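Local coordinates for protein transcriptional regulator, putative (Vibrio cholerae O1 biovar eltor str. N16961, PDB 3BJN) that probably represses transcription as a DNA-binding regulator of the IclR family, of which this chain is the C-terminal, GAF-like domain, at residues H10-V15 with L41-R46; V72-M77 with K84-F89. One frame throughout, in Å; residues are numbered along the deposited sequence. Where two conformers were deposited one is given.

Interaction 1: residues H10-V15 with L41-R46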
ATOM      1  N   HIS A  10     -12.662  -6.460 -10.686  1.00 34.95           N
ATOM      2  CA  HIS A  10     -13.692  -5.785 -11.494  1.00 34.66           C
ATOM      3  C   HIS A  10     -13.179  -4.569 -12.259  1.00 34.34           C
ATOM      4  O   HIS A  10     -13.541  -4.369 -13.423  1.00 35.07           O
ATOM      5  CB  HIS A  10     -14.922  -5.410 -10.632  1.00 34.96           C
ATOM      6  N   ASN A  11     -12.308  -3.780 -11.623  1.00 32.68           N
ATOM      7  CA  ASN A  11     -11.913  -2.511 -12.204  1.00 30.66           C
ATOM      8  C   ASN A  11     -10.441  -2.434 -12.596  1.00 28.65           C
ATOM      9  O   ASN A  11      -9.840  -1.359 -12.509  1.00 26.27           O
ATOM     10  CB  ASN A  11     -12.235  -1.377 -11.230  1.00 31.80           C
ATOM     11  CG  ASN A  11     -11.376  -1.428  -9.971  1.00 33.46           C
ATOM     12  OD1 ASN A  11     -10.822  -2.487  -9.586  1.00 34.93           O
ATOM     13  ND2 ASN A  11     -11.240  -0.280  -9.326  1.00 35.41           N
ATOM     14  N   LEU A  12      -9.874  -3.555 -13.037  1.00 26.09           N
ATOM     15  CA  LEU A  12      -8.461  -3.584 -13.448  1.00 24.87           C
ATOM     16  C   LEU A  12      -8.102  -2.569 -14.541  1.00 23.09           C
ATOM     17  O   LEU A  12      -7.026  -1.967 -14.486  1.00 22.23           O
ATOM     18  CB  LEU A  12      -8.057  -4.993 -13.885  1.00 24.87           C
ATOM     19  CG  LEU A  12      -6.581  -5.332 -14.067  1.00 26.17           C
ATOM     20  CD1 LEU A  12      -5.761  -5.138 -12.767  1.00 24.26           C
ATOM     21  CD2 LEU A  12      -6.485  -6.774 -14.562  1.00 26.35           C
ATOM     22  N   ASP A  13      -8.971  -2.351 -15.525  1.00 21.88           N
ATOM     23  CA  ASP A  13      -8.659  -1.322 -16.536  1.00 21.58           C
ATOM     24  C   ASP A  13      -8.437   0.048 -15.885  1.00 20.05           C
ATOM     25  O   ASP A  13      -7.476   0.765 -16.216  1.00 20.02           O
ATOM     26  CB  ASP A  13      -9.768  -1.198 -17.590  1.00 22.21           C
ATOM     27  CG  ASP A  13      -9.886  -2.434 -18.484  1.00 26.28           C
ATOM     28  OD1 ASP A  13      -9.023  -3.335 -18.418  1.00 31.05           O
ATOM     29  OD2 ASP A  13     -10.866  -2.508 -19.259  1.00 30.25           O
ATOM     30  N   ALA A  14      -9.314   0.385 -14.937  1.00 18.91           N
ATOM     31  CA  ALA A  14      -9.246   1.684 -14.257  1.00 18.53           C
ATOM     32  C   ALA A  14      -7.977   1.740 -13.387  1.00 17.28           C
ATOM     33  O   ALA A  14      -7.253   2.762 -13.352  1.00 17.31           O
ATOM     34  CB  ALA A  14     -10.497   1.904 -13.404  1.00 19.49           C
ATOM     35  N   VAL A  15      -7.723   0.640 -12.694  1.00 16.44           N
ATOM     36  CA  VAL A  15      -6.494   0.528 -11.882  1.00 15.64           C
ATOM     37  C   VAL A  15      -5.234   0.711 -12.741  1.00 15.43           C
ATOM     38  O   VAL A  15      -4.323   1.462 -12.374  1.00 14.52           O
ATOM     39  CB  VAL A  15      -6.436  -0.842 -11.139  1.00 15.62           C
ATOM     40  CG1 VAL A  15      -5.061  -1.058 -10.513  1.00 16.52           C
ATOM     41  CG2 VAL A  15      -7.535  -0.939 -10.092  1.00 16.80           C
ATOM     42  N   LEU A  41      -1.829  -8.957  -1.415  1.00 16.11           N
ATOM     43  CA  LEU A  41      -1.552  -9.442  -2.759  1.00 15.81           C
ATOM     44  C   LEU A  41      -1.267  -8.269  -3.715  1.00 16.27           C
ATOM     45  O   LEU A  41      -2.033  -7.315  -3.772  1.00 16.14           O
ATOM     46  CB  LEU A  41      -2.750 -10.247  -3.272  1.00 16.67           C
ATOM     47  CG  LEU A  41      -2.659 -10.673  -4.733  1.00 17.64           C
ATOM     48  CD1 LEU A  41      -1.577 -11.743  -4.933  1.00 19.97           C
ATOM     49  CD2 LEU A  41      -4.003 -11.195  -5.214  1.00 20.68           C
ATOM     50  N   CYS A  42      -0.185  -8.361  -4.473  1.00 16.07           N
ATOM     51  CA  CYS A  42       0.069  -7.341  -5.485  1.00 15.64           C
ATOM     52  C   CYS A  42      -0.703  -7.701  -6.760  1.00 16.67           C
ATOM     53  O   CYS A  42      -0.338  -8.644  -7.469  1.00 17.50           O
ATOM     54  CB  CYS A  42       1.554  -7.234  -5.742  1.00 17.34           C
ATOM     55  SG  CYS A  42       1.910  -5.954  -6.961  1.00 20.45           S
ATOM     56  N   VAL A  43      -1.784  -6.980  -7.029  1.00 15.48           N
ATOM     57  CA  VAL A  43      -2.664  -7.325  -8.143  1.00 16.19           C
ATOM     58  C   VAL A  43      -2.201  -6.717  -9.471  1.00 16.17           C
ATOM     59  O   VAL A  43      -2.321  -7.335 -10.546  1.00 16.90           O
ATOM     60  CB  VAL A  43      -4.116  -6.901  -7.838  1.00 16.07           C
ATOM     61  CG1 VAL A  43      -5.019  -7.033  -9.057  1.00 17.74           C
ATOM     62  CG2 VAL A  43      -4.670  -7.766  -6.691  1.00 17.30           C
ATOM     63  N   SER A  44      -1.653  -5.510  -9.396  1.00 16.30           N
ATOM     64  CA  SER A  44      -1.177  -4.840 -10.596  1.00 15.58           C
ATOM     65  C   SER A  44       0.028  -3.995 -10.215  1.00 16.56           C
ATOM     66  O   SER A  44       0.030  -3.366  -9.167  1.00 15.94           O
ATOM     67  CB  SER A  44      -2.271  -3.965 -11.194  1.00 15.68           C
ATOM     68  OG  SER A  44      -1.831  -3.374 -12.434  1.00 18.41           O
ATOM     69  N   GLN A  45       1.059  -4.015 -11.059  1.00 18.30           N
ATOM     70  CA  GLN A  45       2.288  -3.303 -10.740  1.00 19.08           C
ATOM     71  C   GLN A  45       2.920  -2.734 -11.994  1.00 20.39           C
ATOM     72  O   GLN A  45       2.955  -3.418 -13.028  1.00 20.03           O
ATOM     73  CB  GLN A  45       3.269  -4.266 -10.099  1.00 20.60           C
ATOM     74  CG  GLN A  45       4.566  -3.635  -9.605  1.00 25.35           C
ATOM     75  CD  GLN A  45       5.485  -4.682  -9.049  1.00 29.99           C
ATOM     76  OE1 GLN A  45       5.896  -5.594  -9.770  1.00 34.70           O
ATOM     77  NE2 GLN A  45       5.775  -4.603  -7.766  1.00 33.36           N
ATOM     78  N   ARG A  46       3.445  -1.520 -11.893  0.50 20.41           N
ATOM     79  CA  ARG A  46       4.085  -0.871 -13.041  0.50 21.22           C
ATOM     80  C   ARG A  46       5.493  -1.394 -13.370  0.50 21.46           C
ATOM     81  O   ARG A  46       5.904  -1.426 -14.524  0.50 22.91           O
ATOM     82  CB  ARG A  46       4.058   0.660 -12.882  1.00 21.77           C
ATOM     83  CG  ARG A  46       2.737   1.215 -12.929  1.00 22.45           C
ATOM     84  CD  ARG A  46       2.169   1.029 -14.233  1.00 23.71           C
ATOM     85  NE  ARG A  46       3.016   1.626 -15.249  1.00 28.45           N
ATOM     86  CZ  ARG A  46       2.692   1.633 -16.527  1.00 31.38           C
ATOM     87  NH1 ARG A  46       1.557   1.073 -16.899  1.00 28.97           N
ATOM     88  NH2 ARG A  46       3.487   2.205 -17.428  1.00 32.88           N
TER

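Interaction 2: residues V72-M77 with K84-F89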
ATOM      1  N   VAL A  72      -1.792   0.717   5.963  1.00 17.64           N
ATOM      2  CA  VAL A  72      -3.000   1.387   5.458  1.00 19.26           C
ATOM      3  C   VAL A  72      -4.206   0.445   5.463  1.00 19.62           C
ATOM      4  O   VAL A  72      -5.303   0.815   5.919  1.00 19.24           O
ATOM      5  CB  VAL A  72      -2.765   1.898   4.025  1.00 19.36           C
ATOM      6  CG1 VAL A  72      -4.093   2.131   3.306  1.00 23.59           C
ATOM      7  CG2 VAL A  72      -1.963   3.136   4.116  1.00 21.79           C
HETATM    8  N   MSE A  73      -3.994  -0.786   5.011  1.00 19.02           N
HETATM    9  CA  MSE A  73      -5.090  -1.735   4.919  1.00 21.01           C
HETATM   10  C   MSE A  73      -5.546  -2.136   6.315  1.00 19.59           C
HETATM   11  O   MSE A  73      -6.754  -2.161   6.594  1.00 19.81           O
HETATM   12  CB  MSE A  73      -4.704  -2.926   4.041  1.00 20.37           C
HETATM   13  CG  MSE A  73      -4.564  -2.457   2.581  1.00 20.01           C
HETATM   14 SE   MSE A  73      -4.247  -3.891   1.319  1.00 33.01          SE
HETATM   15  CE  MSE A  73      -2.839  -4.719   2.140  1.00 26.53           C
ATOM     16  N   LEU A  74      -4.584  -2.393   7.205  1.00 17.58           N
ATOM     17  CA  LEU A  74      -4.916  -2.707   8.616  1.00 17.94           C
ATOM     18  C   LEU A  74      -5.673  -1.551   9.296  1.00 17.67           C
ATOM     19  O   LEU A  74      -6.622  -1.789  10.065  1.00 19.48           O
ATOM     20  CB  LEU A  74      -3.666  -3.058   9.414  1.00 18.06           C
ATOM     21  CG  LEU A  74      -3.040  -4.402   9.027  1.00 18.99           C
ATOM     22  CD1 LEU A  74      -1.589  -4.451   9.606  1.00 20.89           C
ATOM     23  CD2 LEU A  74      -3.906  -5.575   9.545  1.00 21.34           C
ATOM     24  N   ALA A  75      -5.267  -0.315   9.017  1.00 17.13           N
ATOM     25  CA  ALA A  75      -5.923   0.857   9.639  1.00 17.78           C
ATOM     26  C   ALA A  75      -7.372   1.050   9.177  1.00 18.19           C
ATOM     27  O   ALA A  75      -8.220   1.535   9.946  1.00 19.04           O
ATOM     28  CB  ALA A  75      -5.134   2.133   9.385  1.00 17.06           C
ATOM     29  N   TYR A  76      -7.649   0.691   7.925  1.00 18.00           N
ATOM     30  CA  TYR A  76      -8.952   1.003   7.308  1.00 18.30           C
ATOM     31  C   TYR A  76      -9.954  -0.143   7.233  1.00 18.82           C
ATOM     32  O   TYR A  76     -11.153   0.104   7.022  1.00 19.57           O
ATOM     33  CB  TYR A  76      -8.772   1.632   5.917  1.00 17.95           C
ATOM     34  CG  TYR A  76      -8.431   3.098   5.962  1.00 18.33           C
ATOM     35  CD1 TYR A  76      -7.116   3.528   6.063  1.00 17.43           C
ATOM     36  CD2 TYR A  76      -9.442   4.065   5.923  1.00 18.69           C
ATOM     37  CE1 TYR A  76      -6.800   4.909   6.107  1.00 19.12           C
ATOM     38  CE2 TYR A  76      -9.145   5.422   5.964  1.00 20.69           C
ATOM     39  CZ  TYR A  76      -7.829   5.838   6.047  1.00 20.29           C
ATOM     40  OH  TYR A  76      -7.587   7.201   6.081  1.00 21.81           O
HETATM   41  N   MSE A  77      -9.479  -1.381   7.370  1.00 19.13           N
HETATM   42  CA  MSE A  77     -10.389  -2.528   7.483  1.00 20.79           C
HETATM   43  C   MSE A  77     -11.114  -2.518   8.849  1.00 19.97           C
HETATM   44  O   MSE A  77     -10.740  -1.768   9.750  1.00 19.16           O
HETATM   45  CB  MSE A  77      -9.623  -3.844   7.290  1.00 20.45           C
HETATM   46  CG  MSE A  77      -8.667  -4.136   8.401  1.00 21.39           C
HETATM   47 SE   MSE A  77      -7.824  -5.892   8.126  1.00 27.10          SE
HETATM   48  CE  MSE A  77      -7.081  -5.605   6.333  1.00 23.20           C
ATOM     49  N   LYS A  84      -7.548  -9.990  14.243  1.00 19.55           N
ATOM     50  CA  LYS A  84      -7.285 -11.399  13.900  1.00 20.19           C
ATOM     51  C   LYS A  84      -5.956 -11.549  13.177  1.00 19.34           C
ATOM     52  O   LYS A  84      -5.187 -12.501  13.409  1.00 19.68           O
ATOM     53  CB  LYS A  84      -8.400 -11.958  12.998  1.00 19.86           C
ATOM     54  CG  LYS A  84      -9.702 -12.266  13.699  1.00 23.23           C
ATOM     55  CD  LYS A  84     -10.669 -12.849  12.691  1.00 25.85           C
ATOM     56  CE  LYS A  84     -11.976 -13.212  13.352  1.00 26.45           C
ATOM     57  NZ  LYS A  84     -12.987 -13.517  12.310  1.00 28.76           N
ATOM     58  N   ILE A  85      -5.687 -10.609  12.272  1.00 17.68           N
ATOM     59  CA  ILE A  85      -4.485 -10.675  11.482  1.00 18.26           C
ATOM     60  C   ILE A  85      -3.269 -10.410  12.372  1.00 17.88           C
ATOM     61  O   ILE A  85      -2.318 -11.165  12.363  1.00 17.92           O
ATOM     62  CB  ILE A  85      -4.541  -9.671  10.290  1.00 17.82           C
ATOM     63  CG1 ILE A  85      -5.613 -10.139   9.305  1.00 18.73           C
ATOM     64  CG2 ILE A  85      -3.200  -9.591   9.600  1.00 20.49           C
ATOM     65  CD1 ILE A  85      -6.000  -9.080   8.257  1.00 19.27           C
ATOM     66  N   LEU A  86      -3.319  -9.348  13.166  1.00 18.29           N
ATOM     67  CA  LEU A  86      -2.157  -8.990  13.993  1.00 18.50           C
ATOM     68  C   LEU A  86      -1.891 -10.120  15.005  1.00 18.65           C
ATOM     69  O   LEU A  86      -0.728 -10.455  15.265  1.00 18.90           O
ATOM     70  CB  LEU A  86      -2.385  -7.657  14.706  1.00 19.06           C
ATOM     71  CG  LEU A  86      -2.221  -6.425  13.798  1.00 21.34           C
ATOM     72  CD1 LEU A  86      -2.334  -5.182  14.652  1.00 25.12           C
ATOM     73  CD2 LEU A  86      -0.905  -6.439  13.066  1.00 25.37           C
ATOM     74  N   ARG A  87      -2.962 -10.688  15.577  1.00 18.11           N
ATOM     75  CA  ARG A  87      -2.777 -11.791  16.550  1.00 17.88           C
ATOM     76  C   ARG A  87      -2.135 -13.031  15.904  1.00 18.00           C
ATOM     77  O   ARG A  87      -1.320 -13.755  16.518  1.00 18.18           O
ATOM     78  CB  ARG A  87      -4.076 -12.146  17.281  1.00 18.23           C
ATOM     79  CG  ARG A  87      -4.548 -11.003  18.200  1.00 19.44           C
ATOM     80  CD  ARG A  87      -5.473 -11.420  19.314  1.00 21.89           C
ATOM     81  NE  ARG A  87      -5.571 -10.327  20.293  1.00 25.28           N
ATOM     82  CZ  ARG A  87      -6.575  -9.455  20.362  1.00 26.82           C
ATOM     83  NH1 ARG A  87      -7.605  -9.537  19.517  1.00 26.29           N
ATOM     84  NH2 ARG A  87      -6.547  -8.494  21.282  1.00 26.18           N
ATOM     85  N   TYR A  88      -2.515 -13.318  14.666  1.00 17.18           N
ATOM     86  CA  TYR A  88      -1.864 -14.418  13.964  1.00 16.73           C
ATOM     87  C   TYR A  88      -0.357 -14.203  13.869  1.00 16.69           C
ATOM     88  O   TYR A  88       0.416 -15.120  14.059  1.00 17.45           O
ATOM     89  CB  TYR A  88      -2.438 -14.533  12.566  1.00 16.86           C
ATOM     90  CG  TYR A  88      -1.700 -15.510  11.699  1.00 15.11           C
ATOM     91  CD1 TYR A  88      -1.710 -16.877  12.001  1.00 14.97           C
ATOM     92  CD2 TYR A  88      -0.996 -15.088  10.571  1.00 16.22           C
ATOM     93  CE1 TYR A  88      -1.050 -17.815  11.175  1.00 14.92           C
ATOM     94  CE2 TYR A  88      -0.319 -16.004   9.743  1.00 15.51           C
ATOM     95  CZ  TYR A  88      -0.362 -17.374  10.061  1.00 14.70           C
ATOM     96  OH  TYR A  88       0.307 -18.264   9.227  1.00 17.22           O
ATOM     97  N   PHE A  89       0.062 -12.969  13.594  1.00 16.49           N
ATOM     98  CA  PHE A  89       1.481 -12.681  13.470  1.00 17.02           C
ATOM     99  C   PHE A  89       2.155 -12.395  14.815  1.00 17.61           C
ATOM    100  O   PHE A  89       3.309 -11.953  14.845  1.00 19.58           O
ATOM    101  CB  PHE A  89       1.672 -11.508  12.515  1.00 18.07           C
ATOM    102  CG  PHE A  89       1.403 -11.863  11.083  1.00 15.99           C
ATOM    103  CD1 PHE A  89       2.134 -12.886  10.447  1.00 18.81           C
ATOM    104  CD2 PHE A  89       0.399 -11.197  10.362  1.00 17.68           C
ATOM    105  CE1 PHE A  89       1.872 -13.247   9.111  1.00 19.48           C
ATOM    106  CE2 PHE A  89       0.161 -11.531   9.004  1.00 15.84           C
ATOM    107  CZ  PHE A  89       0.879 -12.561   8.391  1.00 17.67           C
TER

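Interaction 1: residues H10-V15 with L41-R46
Leu12 and Val15 reach from the first turn of helix 12-26 and meet the CB of Ser44 with one methyl each. Leu12 CD1 lies 4.0 Å from Ser44 CB, and Val15 CG1 lies 4.1 Å from Ser44 CB. The serine methylene therefore faces both side chains at once. Val15 already points its CB at the strand. Its CG1 stands opposite the backbone N (chi1 170°), which carries that branch forward and leaves CG2 on the helix side. Leu12 behaves differently. Its CB leaves the helix obliquely, and the leucine end then swings in toward the strand. CG is trans to N (chi1 -167°), and CD1 is the branch that arrives, while CD2 is turned from the strand. Leu12 CD1 also lies 4.2 Å from Val43 CG1. One Leu12 methyl thus touches two consecutive strand residues, and the contact is purely apolar.

The strand is irregular here. Val43 and Ser44 both face Tyr32 in a classic beta bulge, and the backbone of Val43 is near helical (psi -36°). The bulge is consistent with both side chains pointing at the helix. On the helix side, Val15 N bonds to Asn11 O at 2.9 Å, so the turn carrying the two methyls is closed.

The contact places the start of helix 12-26 against strand 39-45. Further along the helix, Glu16 and Leu19 also touch Ser44. Strand 29-36 lies alongside, with Tyr32 touching Val15, and Val43 touches Tyr5 and Gln9 of the chain leading into the helix.

Interaction 2: residues V72-M77 with K84-F89
Leu74 faces Ile85 and Leu86 from helix 67-76 and gives one methyl to each. Leu74 CD1 lies 4.0 Å from Leu86 CD2, and Leu74 CD2 lies 4.1 Å from Ile85 CG2. The leucine fork is thus shared between neighbouring residues of helix 79-88. Its CB already points at the second helix. Leu86 leaves its own helix at a slant, and only its end closes on Leu74. The side chains pass one another at an angle rather than lying side by side.

One turn later comes Met77, present as selenomethionine. It is the first residue to leave helical backbone angles, but its N still bonds to Met73 O at 2.9 Å. The side chain starts between the backbone N and the carbonyl carbon (chi1 68°) and runs out straight. These two torsions place SE, and the bend at the last one (chi3 56°) keeps CE near Ile85 CD1. Ile85 CD1 lies 3.7 Å from Met77 SE and 4.1 Å from Met77 CE. Ile85 therefore works with two branches: CG2 serves Leu74, and CD1 serves Met77.

All four touching residues are buried. Leu64 also touches Ile85, Pro93 touches Leu86, and Phe102 of helix 96-108 touches Leu74. The two helices run in broadly opposite directions here and form a helical pair with an apolar seam. Helix 67-76 packs on strands 121-130 and 133-143 through Val72, Met73 and Tyr76. Helix 79-88 is the next helix in this IclR C-terminal domain, a member of the GAF clan.

Both interactions are apolar, and both lie in the same IclR C-terminal domain. All four touching residues of interaction 2 are buried, whereas Leu12 of interaction 1 is partly exposed. They do not touch: their centres are 22 Å apart, with nearest atoms about 6 Å apart. They also hold no helix or strand in common. Interaction 1 fastens a helix to a strand of the sheet and falls at a bulge, with a serine methylene as the meeting point. Interaction 2 joins two successive helices through leucine and isoleucine branches and a selenomethionine, and it buries more surface, 160 Å² against 112 Å². Interaction 1 is complete in sequence before interaction 2 begins.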